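Local coordinates for protein ribulose-1,5-bisphosphate carboxylase/oxygenase large subunit (Rhodopseudomonas palustris, PDB 3QFW) that is a Rubisco-like protein of uncertain substrate, related to the magnesium-dependent ribulose-bisphosphate carboxylases and built on the same TIM-barrel fold, at residues L71-A76 with A106-A111; M86-S91 with A261-P266; A100-P105 with A265-G270; V229-M232 with N238-A241. One frame throughout, in Å; residues are numbered along the deposited sequence.

Contact 1 (L71-A76 with A106-A111); sequences LAAATA and AHYLTA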
loop_
_atom_site.group_PDB
_atom_site.type_symbol
_atom_site.label_atom_id
_atom_site.label_comp_id
_atom_site.label_asym_id
_atom_site.label_seq_id
_atom_site.Cartn_x
_atom_site.Cartn_y
_atom_site.Cartn_z
ATOM N N LEU B 71 10.055 -13.215 -14.968
ATOM C CA LEU B 71 10.158 -11.775 -15.172
ATOM C C LEU B 71 11.616 -11.346 -15.215
ATOM O O LEU B 71 12.382 -11.667 -14.315
ATOM C CB LEU B 71 9.428 -11.011 -14.061
ATOM C CG LEU B 71 7.902 -11.160 -13.967
ATOM C CD1 LEU B 71 7.350 -10.434 -12.740
ATOM C CD2 LEU B 71 7.221 -10.653 -15.229
ATOM N N ALA B 72 12.002 -10.626 -16.266
ATOM C CA ALA B 72 13.373 -10.137 -16.377
ATOM C C ALA B 72 13.783 -9.360 -15.130
ATOM O O ALA B 72 13.135 -8.377 -14.766
ATOM C CB ALA B 72 13.537 -9.278 -17.609
ATOM N N ALA B 73 14.850 -9.811 -14.472
ATOM C CA ALA B 73 15.374 -9.115 -13.297
ATOM C C ALA B 73 15.739 -7.657 -13.584
ATOM O O ALA B 73 15.713 -6.815 -12.684
ATOM C CB ALA B 73 16.584 -9.853 -12.731
ATOM N N ALA B 74 16.098 -7.369 -14.830
ATOM C CA ALA B 74 16.496 -6.016 -15.209
ATOM C C ALA B 74 15.392 -5.019 -14.881
ATOM O O ALA B 74 15.666 -3.880 -14.519
ATOM C CB ALA B 74 16.840 -5.952 -16.688
ATOM N N THR B 75 14.146 -5.465 -15.005
ATOM C CA THR B 75 12.998 -4.580 -14.817
ATOM C C THR B 75 12.769 -4.246 -13.343
ATOM O O THR B 75 12.159 -3.222 -13.019
ATOM C CB THR B 75 11.716 -5.181 -15.424
ATOM O OG1 THR B 75 11.281 -6.301 -14.645
ATOM C CG2 THR B 75 11.970 -5.636 -16.846
ATOM N N ALA B 76 13.261 -5.098 -12.445
ATOM C CA ALA B 76 13.043 -4.850 -11.024
ATOM C C ALA B 76 14.311 -4.944 -10.168
ATOM O O ALA B 76 14.668 -6.026 -9.673
ATOM C CB ALA B 76 11.953 -5.772 -10.497
ATOM N N ALA B 106 19.354 -15.206 -5.866
ATOM C CA ALA B 106 20.073 -15.027 -4.613
ATOM C C ALA B 106 20.564 -13.604 -4.377
ATOM O O ALA B 106 20.653 -13.164 -3.239
ATOM C CB ALA B 106 21.248 -16.017 -4.530
ATOM N N HIS B 107 20.891 -12.878 -5.437
ATOM C CA HIS B 107 21.412 -11.529 -5.237
ATOM C C HIS B 107 20.377 -10.580 -4.606
ATOM O O HIS B 107 20.749 -9.601 -3.965
ATOM C CB HIS B 107 22.036 -10.947 -6.520
ATOM C CG HIS B 107 21.051 -10.339 -7.470
ATOM N ND1 HIS B 107 20.582 -11.006 -8.581
ATOM C CD2 HIS B 107 20.477 -9.113 -7.497
ATOM C CE1 HIS B 107 19.749 -10.223 -9.243
ATOM N NE2 HIS B 107 19.666 -9.069 -8.605
ATOM N N TYR B 108 19.092 -10.887 -4.755
ATOM C CA TYR B 108 18.055 -10.084 -4.102
ATOM C C TYR B 108 18.082 -10.299 -2.593
ATOM O O TYR B 108 17.919 -9.360 -1.815
ATOM C CB TYR B 108 16.664 -10.429 -4.629
ATOM C CG TYR B 108 16.389 -9.888 -6.008
ATOM C CD1 TYR B 108 16.699 -10.640 -7.127
ATOM C CD2 TYR B 108 15.840 -8.626 -6.190
ATOM C CE1 TYR B 108 16.468 -10.162 -8.388
ATOM C CE2 TYR B 108 15.605 -8.132 -7.463
ATOM C CZ TYR B 108 15.915 -8.914 -8.553
ATOM O OH TYR B 108 15.704 -8.465 -9.827
ATOM N N LEU B 109 18.282 -11.542 -2.179
ATOM C CA LEU B 109 18.304 -11.822 -0.753
ATOM C C LEU B 109 19.491 -11.126 -0.086
ATOM O O LEU B 109 19.371 -10.618 1.017
ATOM C CB LEU B 109 18.311 -13.326 -0.489
ATOM C CG LEU B 109 16.936 -14.006 -0.512
ATOM C CD1 LEU B 109 16.218 -13.864 -1.870
ATOM C CD2 LEU B 109 17.061 -15.479 -0.087
ATOM N N THR B 110 20.631 -11.076 -0.766
ATOM C CA THR B 110 21.819 -10.482 -0.156
ATOM C C THR B 110 21.658 -8.971 -0.079
ATOM O O THR B 110 22.033 -8.337 0.910
ATOM C CB THR B 110 23.110 -10.826 -0.925
ATOM O OG1 THR B 110 23.190 -12.241 -1.126
ATOM C CG2 THR B 110 24.329 -10.374 -0.140
ATOM N N ALA B 111 21.088 -8.406 -1.134
ATOM C CA ALA B 111 20.859 -6.969 -1.213
ATOM C C ALA B 111 19.901 -6.494 -0.125
ATOM O O ALA B 111 20.186 -5.530 0.579
ATOM C CB ALA B 111 20.338 -6.599 -2.579
#
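With its CG beside the backbone N and anti to the carbonyl carbon (chi1 -74°), Tyr108 sends its phenol from helix 106-112 to Ala73 and Ala76, in and just after the 3-10 segment 73-75. This turn lies in the loop that joins strand 64-71 of the N-terminal antiparallel sheet to helix 80-88; helix 106-112 stands in the chain between that sheet and the parallel strands of the barrel. The phenol OH donates to Ala76 O at 2.7 Å. The bond meets the carbonyl at a C=O...O angle of 153°, with the hydroxyl tilted 26° from the carbonyl plane. Seen from the ring, Ala76 O lies in plane at the edge, 3.2 Å from CE2. Ala73 CB also sits at the ring edge, near its plane, 3.3 Å from Tyr108 OH. Ala73 O is near OH too, but the angle is too poor for a bond, and this carbonyl is already used by Ala76 N. A phenylalanine in place of Tyr108 would probably leave Ala76 O without this donor and the loop less firmly tied to the helix. One face of the phenol carries the imidazole of the preceding residue, with His107 NE2 3.4 Å above the plane and offset toward the rim. Behind the contact, Thr75 O is bonded to Gln172 NE2 of the second subunit. The turn is also braced from within, where Ala72 O accepts both from Thr75 N and, at 2.8 Å, from Thr75 OG1.

Contact 2 (M86-S91 with A261-P266); sequences MLFGNS and AKIAAP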
loop_
_atom_site.group_PDB
_atom_site.type_symbol
_atom_site.label_atom_id
_atom_site.label_comp_id
_atom_site.label_asym_id
_atom_site.label_seq_id
_atom_site.Cartn_x
_atom_site.Cartn_y
_atom_site.Cartn_z
ATOM N N MET B 86 6.723 -4.269 -10.085
ATOM C CA MET B 86 6.846 -5.221 -11.187
ATOM C C MET B 86 6.140 -6.557 -10.893
ATOM O O MET B 86 5.644 -7.218 -11.813
ATOM C CB MET B 86 8.320 -5.455 -11.573
ATOM C CG MET B 86 8.998 -4.310 -12.379
ATOM S SD MET B 86 7.975 -3.288 -13.501
ATOM C CE MET B 86 7.707 -1.886 -12.459
ATOM N N LEU B 87 6.090 -6.956 -9.619
ATOM C CA LEU B 87 5.411 -8.200 -9.271
ATOM C C LEU B 87 3.903 -8.114 -9.421
ATOM O O LEU B 87 3.276 -9.053 -9.915
ATOM C CB LEU B 87 5.747 -8.654 -7.841
ATOM C CG LEU B 87 7.181 -9.106 -7.620
ATOM C CD1 LEU B 87 7.407 -9.360 -6.140
ATOM C CD2 LEU B 87 7.466 -10.364 -8.443
ATOM N N PHE B 88 3.314 -6.997 -8.996
ATOM C CA PHE B 88 1.857 -6.940 -8.897
ATOM C C PHE B 88 1.215 -5.565 -9.060
ATOM O O PHE B 88 0.018 -5.423 -8.815
ATOM C CB PHE B 88 1.421 -7.504 -7.547
ATOM C CG PHE B 88 0.044 -8.096 -7.556
ATOM C CD1 PHE B 88 -0.379 -8.888 -8.617
ATOM C CD2 PHE B 88 -0.815 -7.889 -6.490
ATOM C CE1 PHE B 88 -1.646 -9.447 -8.625
ATOM C CE2 PHE B 88 -2.085 -8.449 -6.485
ATOM C CZ PHE B 88 -2.502 -9.229 -7.550
ATOM N N GLY B 89 1.992 -4.567 -9.462
ATOM C CA GLY B 89 1.473 -3.205 -9.592
ATOM C C GLY B 89 0.129 -3.081 -10.293
ATOM O O GLY B 89 -0.871 -2.656 -9.698
ATOM N N ASN B 90 0.106 -3.437 -11.574
ATOM C CA ASN B 90 -1.109 -3.355 -12.367
ATOM C C ASN B 90 -2.074 -4.504 -12.157
ATOM O O ASN B 90 -3.285 -4.304 -12.174
ATOM C CB ASN B 90 -0.770 -3.239 -13.862
ATOM C CG ASN B 90 -0.426 -1.821 -14.269
ATOM O OD1 ASN B 90 -0.714 -0.868 -13.543
ATOM N ND2 ASN B 90 0.188 -1.674 -15.440
ATOM N N SER B 91 -1.546 -5.714 -11.972
ATOM C CA SER B 91 -2.420 -6.873 -11.884
ATOM C C SER B 91 -3.240 -6.812 -10.606
ATOM O O SER B 91 -4.287 -7.448 -10.494
ATOM C CB SER B 91 -1.625 -8.179 -11.972
ATOM O OG SER B 91 -1.198 -8.395 -13.304
ATOM N N ALA B 261 -4.525 -5.171 -1.722
ATOM C CA ALA B 261 -4.204 -5.850 -2.968
ATOM C C ALA B 261 -4.090 -7.353 -2.676
ATOM O O ALA B 261 -3.735 -7.754 -1.568
ATOM C CB ALA B 261 -2.912 -5.309 -3.544
ATOM N N LYS B 262 -4.407 -8.176 -3.667
ATOM C CA LYS B 262 -4.519 -9.609 -3.461
ATOM C C LYS B 262 -3.167 -10.303 -3.565
ATOM O O LYS B 262 -2.899 -11.022 -4.523
ATOM C CB LYS B 262 -5.513 -10.220 -4.446
ATOM C CG LYS B 262 -6.023 -11.591 -4.042
ATOM C CD LYS B 262 -6.553 -11.587 -2.621
ATOM C CE LYS B 262 -7.687 -12.585 -2.458
ATOM N NZ LYS B 262 -8.311 -12.505 -1.106
ATOM N N ILE B 263 -2.317 -10.057 -2.574
ATOM C CA ILE B 263 -1.070 -10.794 -2.414
ATOM C C ILE B 263 -1.258 -11.788 -1.275
ATOM O O ILE B 263 -1.690 -11.408 -0.189
ATOM C CB ILE B 263 0.093 -9.847 -2.074
ATOM C CG1 ILE B 263 0.206 -8.735 -3.137
ATOM C CG2 ILE B 263 1.390 -10.621 -1.939
ATOM C CD1 ILE B 263 1.370 -7.781 -2.906
ATOM N N ALA B 264 -0.952 -13.061 -1.512
ATOM C CA ALA B 264 -1.168 -14.071 -0.478
ATOM C C ALA B 264 -0.393 -13.722 0.793
ATOM O O ALA B 264 0.772 -13.306 0.728
ATOM C CB ALA B 264 -0.771 -15.461 -0.978
ATOM N N ALA B 265 -1.042 -13.908 1.941
ATOM C CA ALA B 265 -0.435 -13.563 3.233
ATOM C C ALA B 265 0.890 -14.257 3.495
ATOM O O ALA B 265 1.831 -13.637 3.996
ATOM C CB ALA B 265 -1.404 -13.813 4.383
ATOM N N PRO B 266 0.983 -15.551 3.183
ATOM C CA PRO B 266 2.275 -16.133 3.562
ATOM C C PRO B 266 3.427 -15.481 2.803
ATOM O O PRO B 266 4.473 -15.211 3.382
ATOM C CB PRO B 266 2.121 -17.622 3.203
ATOM C CG PRO B 266 0.638 -17.870 3.275
ATOM C CD PRO B 266 0.006 -16.571 2.763
#
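Phe88, which follows Leu87 of helix 80-88, reaches across to Lys262 and Ile263 with its ring. From CB, which points toward 261-266, the ring carbon CG is carried anti to the backbone N (chi1 -153°), and this sends one side of the ring, CD2 through CZ, into segment 261-266. CD2 meets the CG1-CD1 arm of Ile263, with CG1 at 3.6 Å and CD1 farther along at 4.2 Å. The phenylalanine and isoleucine side chains run antiparallel alongside each other. One atom on, CE2 leaves the isoleucine for main chain, resting 3.3 Å from Lys262 O, while the methyl of Ala261 stays more distant at 4.4 Å. The tip, CZ, is held against the same carbonyl, 3.5 Å from Lys262 O. That carbonyl belongs to an inverse gamma turn centred on Lys262, closed by Ile263 N bonding to Ala261 O, and Lys262 N lies in the ring plane at its edge. The turn precedes helix 265-276 of the barrel, which begins after the N-cap Ala264, so the phenylalanine joins the N-terminal domain to the catalytic barrel. The ring also touches Ile97 of strand 97-98 and Tyr12 of strand 8-15. On the barrel side, Met257 of the second subunit packs against both Ala261 and Ile263.

Contact 3 (A100-P105 with A265-G270); sequences ADVELP and APLLLG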
loop_
_atom_site.group_PDB
_atom_site.type_symbol
_atom_site.label_atom_id
_atom_site.label_comp_id
_atom_site.label_asym_id
_atom_site.label_seq_id
_atom_site.Cartn_x
_atom_site.Cartn_y
_atom_site.Cartn_z
ATOM N N ALA B 100 0.838 -15.342 -5.559
ATOM C CA ALA B 100 0.939 -16.441 -4.576
ATOM C C ALA B 100 2.340 -16.700 -4.002
ATOM O O ALA B 100 2.481 -16.989 -2.810
ATOM C CB ALA B 100 0.365 -17.746 -5.164
ATOM N N ASP B 101 3.364 -16.630 -4.847
ATOM C CA ASP B 101 4.741 -16.828 -4.392
ATOM C C ASP B 101 5.723 -16.126 -5.321
ATOM O O ASP B 101 5.369 -15.744 -6.435
ATOM C CB ASP B 101 5.087 -18.320 -4.312
ATOM C CG ASP B 101 6.202 -18.612 -3.313
ATOM O OD1 ASP B 101 6.675 -17.673 -2.633
ATOM O OD2 ASP B 101 6.606 -19.795 -3.199
ATOM N N VAL B 102 6.958 -15.967 -4.856
ATOM C CA VAL B 102 8.016 -15.370 -5.668
ATOM C C VAL B 102 9.333 -16.089 -5.375
ATOM O O VAL B 102 9.720 -16.255 -4.215
ATOM C CB VAL B 102 8.168 -13.852 -5.399
ATOM C CG1 VAL B 102 9.158 -13.199 -6.390
ATOM C CG2 VAL B 102 6.821 -13.165 -5.498
ATOM N N GLU B 103 10.002 -16.535 -6.431
ATOM C CA GLU B 103 11.331 -17.115 -6.300
ATOM C C GLU B 103 12.330 -16.094 -6.826
ATOM O O GLU B 103 12.415 -15.867 -8.030
ATOM C CB GLU B 103 11.436 -18.428 -7.086
ATOM C CG GLU B 103 10.367 -19.456 -6.741
ATOM C CD GLU B 103 10.489 -20.735 -7.556
ATOM O OE1 GLU B 103 11.412 -20.830 -8.392
ATOM O OE2 GLU B 103 9.660 -21.651 -7.361
ATOM N N LEU B 104 13.076 -15.478 -5.912
ATOM C CA LEU B 104 14.047 -14.446 -6.260
ATOM C C LEU B 104 15.450 -15.024 -6.393
ATOM O O LEU B 104 15.849 -15.875 -5.596
ATOM C CB LEU B 104 14.086 -13.370 -5.171
ATOM C CG LEU B 104 12.815 -12.560 -4.932
ATOM C CD1 LEU B 104 12.939 -11.790 -3.631
ATOM C CD2 LEU B 104 12.523 -11.602 -6.108
ATOM N N PRO B 105 16.201 -14.557 -7.406
ATOM C CA PRO B 105 17.641 -14.789 -7.528
ATOM C C PRO B 105 18.348 -14.417 -6.230
ATOM O O PRO B 105 17.981 -13.432 -5.583
ATOM C CB PRO B 105 18.050 -13.825 -8.643
ATOM C CG PRO B 105 16.851 -13.757 -9.504
ATOM C CD PRO B 105 15.672 -13.810 -8.557
ATOM N N ALA B 265 -1.042 -13.908 1.941
ATOM C CA ALA B 265 -0.435 -13.563 3.233
ATOM C C ALA B 265 0.890 -14.257 3.495
ATOM O O ALA B 265 1.831 -13.637 3.996
ATOM C CB ALA B 265 -1.404 -13.813 4.383
ATOM N N PRO B 266 0.983 -15.551 3.183
ATOM C CA PRO B 266 2.275 -16.133 3.562
ATOM C C PRO B 266 3.427 -15.481 2.803
ATOM O O PRO B 266 4.473 -15.211 3.382
ATOM C CB PRO B 266 2.121 -17.622 3.203
ATOM C CG PRO B 266 0.638 -17.870 3.275
ATOM C CD PRO B 266 0.006 -16.571 2.763
ATOM N N LEU B 267 3.224 -15.197 1.518
ATOM C CA LEU B 267 4.263 -14.575 0.721
ATOM C C LEU B 267 4.584 -13.168 1.241
ATOM O O LEU B 267 5.755 -12.799 1.377
ATOM C CB LEU B 267 3.808 -14.497 -0.741
ATOM C CG LEU B 267 4.594 -13.513 -1.606
ATOM C CD1 LEU B 267 6.040 -13.964 -1.762
ATOM C CD2 LEU B 267 3.935 -13.341 -2.979
ATOM N N LEU B 268 3.541 -12.389 1.522
ATOM C CA LEU B 268 3.712 -10.989 1.902
ATOM C C LEU B 268 4.185 -10.790 3.345
ATOM O O LEU B 268 5.243 -10.212 3.584
ATOM C CB LEU B 268 2.418 -10.203 1.658
ATOM C CG LEU B 268 2.510 -8.698 1.918
ATOM C CD1 LEU B 268 3.617 -8.087 1.079
ATOM C CD2 LEU B 268 1.164 -8.018 1.624
ATOM N N LEU B 269 3.391 -11.265 4.298
ATOM C CA LEU B 269 3.685 -11.080 5.719
ATOM C C LEU B 269 4.839 -11.959 6.184
ATOM O O LEU B 269 5.578 -11.609 7.112
ATOM C CB LEU B 269 2.456 -11.430 6.549
ATOM C CG LEU B 269 1.152 -10.717 6.195
ATOM C CD1 LEU B 269 0.137 -11.022 7.278
ATOM C CD2 LEU B 269 1.360 -9.221 6.068
ATOM N N GLY B 270 4.972 -13.118 5.553
ATOM C CA GLY B 270 6.038 -14.039 5.878
ATOM C C GLY B 270 7.314 -13.725 5.129
ATOM O O GLY B 270 8.260 -13.189 5.698
HETATM O O HOH W 1 1.854 -17.440 -0.222
#
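Leu267 enters the angle between Asp101 and Val102 with both of its methyls, and this is the close-packed part of the contact. A chi1 of 163° swings the fork away from Leu267 N and directs it at the backbone of 100-105. CD2 lies 3.8 Å from Asp101 N, and the same methyl meets Val102 CG2 at 3.8 Å. CD1 lies 3.8 Å from Val102 N and 3.9 Å from Asp101 OD1. That oxygen turns back on its own segment, taking a weak bond from Val102 N. At the root of the side chain, Leu267 CB presses on Ala100 O at 3.5 Å, the shortest approach of all. Cut back to alanine, this residue would probably leave a gap beside Val102 CG2 and Asp101 N. The looser side is the water bridge, where main chain meets main chain through a solvent molecule. The water donates to Ala100 O at 2.7 Å and accepts, weakly, from Leu267 N at 3.2 Å. Leu267 belongs to the first turn of helix 265-276, whose N-H groups have no earlier helical carbonyl to bond, so the water takes up one of them. Strand 102-103 is paired with strand 8-15 in the N-terminal sheet, and Val102 touches Ile8 of it, whereas Leu267 also touches Leu99 and Leu272. One turn along the helix, Arg271 NH1 bonds to Val102 O, and helix 294-305 packs against Pro266.

Contact 4 (V229-M232 with N238-A241); sequences VAPM and NFHA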
loop_
_atom_site.group_PDB
_atom_site.type_symbol
_atom_site.label_atom_id
_atom_site.label_comp_id
_atom_site.label_asym_id
_atom_site.label_seq_id
_atom_site.Cartn_x
_atom_site.Cartn_y
_atom_site.Cartn_z
ATOM N N VAL B 229 5.936 -1.349 12.880
ATOM C CA VAL B 229 5.724 -0.619 11.626
ATOM C C VAL B 229 4.783 -1.413 10.747
ATOM O O VAL B 229 4.908 -2.631 10.655
ATOM C CB VAL B 229 7.036 -0.438 10.844
ATOM C CG1 VAL B 229 6.852 0.582 9.707
ATOM C CG2 VAL B 229 8.170 -0.008 11.771
ATOM N N ALA B 230 3.853 -0.726 10.091
ATOM C CA ALA B 230 3.002 -1.360 9.085
ATOM C C ALA B 230 3.543 -1.038 7.697
ATOM O O ALA B 230 3.298 0.057 7.178
ATOM C CB ALA B 230 1.578 -0.872 9.229
ATOM N N PRO B 231 4.292 -1.979 7.094
ATOM C CA PRO B 231 4.993 -1.686 5.836
ATOM C C PRO B 231 4.049 -1.224 4.729
ATOM O O PRO B 231 4.429 -0.366 3.924
ATOM C CB PRO B 231 5.660 -3.026 5.473
ATOM C CG PRO B 231 5.808 -3.750 6.823
ATOM C CD PRO B 231 4.586 -3.340 7.600
ATOM N N MET B 232 2.831 -1.755 4.698
ATOM C CA MET B 232 1.930 -1.450 3.594
ATOM C C MET B 232 1.270 -0.089 3.772
ATOM O O MET B 232 0.719 0.472 2.828
ATOM C CB MET B 232 0.921 -2.582 3.364
ATOM C CG MET B 232 1.596 -3.959 3.083
ATOM S SD MET B 232 2.659 -4.015 1.611
ATOM C CE MET B 232 3.827 -2.734 1.951
ATOM N N ASN B 238 10.228 2.626 2.278
ATOM C CA ASN B 238 10.544 3.328 3.526
ATOM C C ASN B 238 10.674 2.417 4.748
ATOM O O ASN B 238 11.500 2.657 5.648
ATOM C CB ASN B 238 9.510 4.417 3.762
ATOM C CG ASN B 238 9.355 5.302 2.563
ATOM O OD1 ASN B 238 10.289 6.009 2.176
ATOM N ND2 ASN B 238 8.185 5.251 1.936
ATOM N N PHE B 239 9.858 1.370 4.783
ATOM C CA PHE B 239 9.990 0.358 5.823
ATOM C C PHE B 239 11.415 -0.183 5.793
ATOM O O PHE B 239 12.082 -0.267 6.826
ATOM C CB PHE B 239 8.983 -0.776 5.621
ATOM C CG PHE B 239 9.247 -1.994 6.502
ATOM C CD1 PHE B 239 9.046 -1.929 7.876
ATOM C CD2 PHE B 239 9.680 -3.187 5.946
ATOM C CE1 PHE B 239 9.285 -3.044 8.699
ATOM C CE2 PHE B 239 9.928 -4.315 6.754
ATOM C CZ PHE B 239 9.725 -4.241 8.134
ATOM N N HIS B 240 11.889 -0.517 4.597
ATOM C CA HIS B 240 13.232 -1.079 4.444
ATOM C C HIS B 240 14.296 -0.075 4.882
ATOM O O HIS B 240 15.285 -0.437 5.534
ATOM C CB HIS B 240 13.446 -1.479 2.992
ATOM C CG HIS B 240 14.697 -2.261 2.748
ATOM N ND1 HIS B 240 15.055 -3.356 3.504
ATOM C CD2 HIS B 240 15.664 -2.117 1.812
ATOM C CE1 HIS B 240 16.194 -3.848 3.049
ATOM N NE2 HIS B 240 16.584 -3.114 2.021
ATOM N N ALA B 241 14.090 1.189 4.523
ATOM C CA ALA B 241 15.000 2.260 4.926
ATOM C C ALA B 241 15.107 2.367 6.444
ATOM O O ALA B 241 16.200 2.567 6.975
ATOM C CB ALA B 241 14.556 3.594 4.334
#
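Phe239, Pro231 and Val229 account for all the surface buried between the segments, in the part of the TIM barrel where strand 226-229 passes into the short helix 231-234 and then helix 236-243. The segment leads on to the parallel strand 250-253, so the contact lies within a beta-alpha-beta crossover. Phe239 is the centre of it. Its chi1 of 169° turns the ring away from its own backbone N and lays it alongside the pyrrolidine of Pro231, the two side chains pointing the same way. Pro231 CG stands 3.8 Å from the ring centroid, only 7° off the normal, a CH-pi contact squarely over one face. Pro231 CB follows closer to the root of the ring, 3.9 Å from Phe239 CG. The proline holds the first helical position after the N-cap Ala230, where the lack of an N-H costs the helix nothing. Val229, the last residue of its strand, comes instead at the rim and crosses the phenylalanine obliquely. Elsewhere the ring touches Val251 of strand 250-253 and Phe276 of helix 265-276, while Pro231 packs on Phe273. Next to Phe239 in helix 236-243, Asn238 looks to the dimer, where its OD1 is bonded to Leu209 N of the second subunit. At the ring edge, near the plane, Val229 CG1 is 3.8 Å from Phe239 CD1.

Contacts 2 and 3 are the closest neighbours, their centres about 10 Å apart. They share Ala265 and Pro266 at the start of helix 265-276, and both join the N-terminal domain to the barrel. Contact 1 stays on the N-terminal side, meeting contact 3 where Leu109 CD1 packs on Leu104 CB at 4.0 Å (centres about 14 Å apart) and contact 2 where Ala76 CB touches Met86 CG at 3.8 Å (centres about 17 Å). Contact 4 lies wholly within the barrel domain, reaching contact 3 through Leu268 CD1 and Met232 SD, 4.2 Å apart. Contacts 1, 2 and 4 also touch the second subunit, consistent with Rubisco-family dimers, whose active sites form between one subunit's barrel and the other's N-terminal domain.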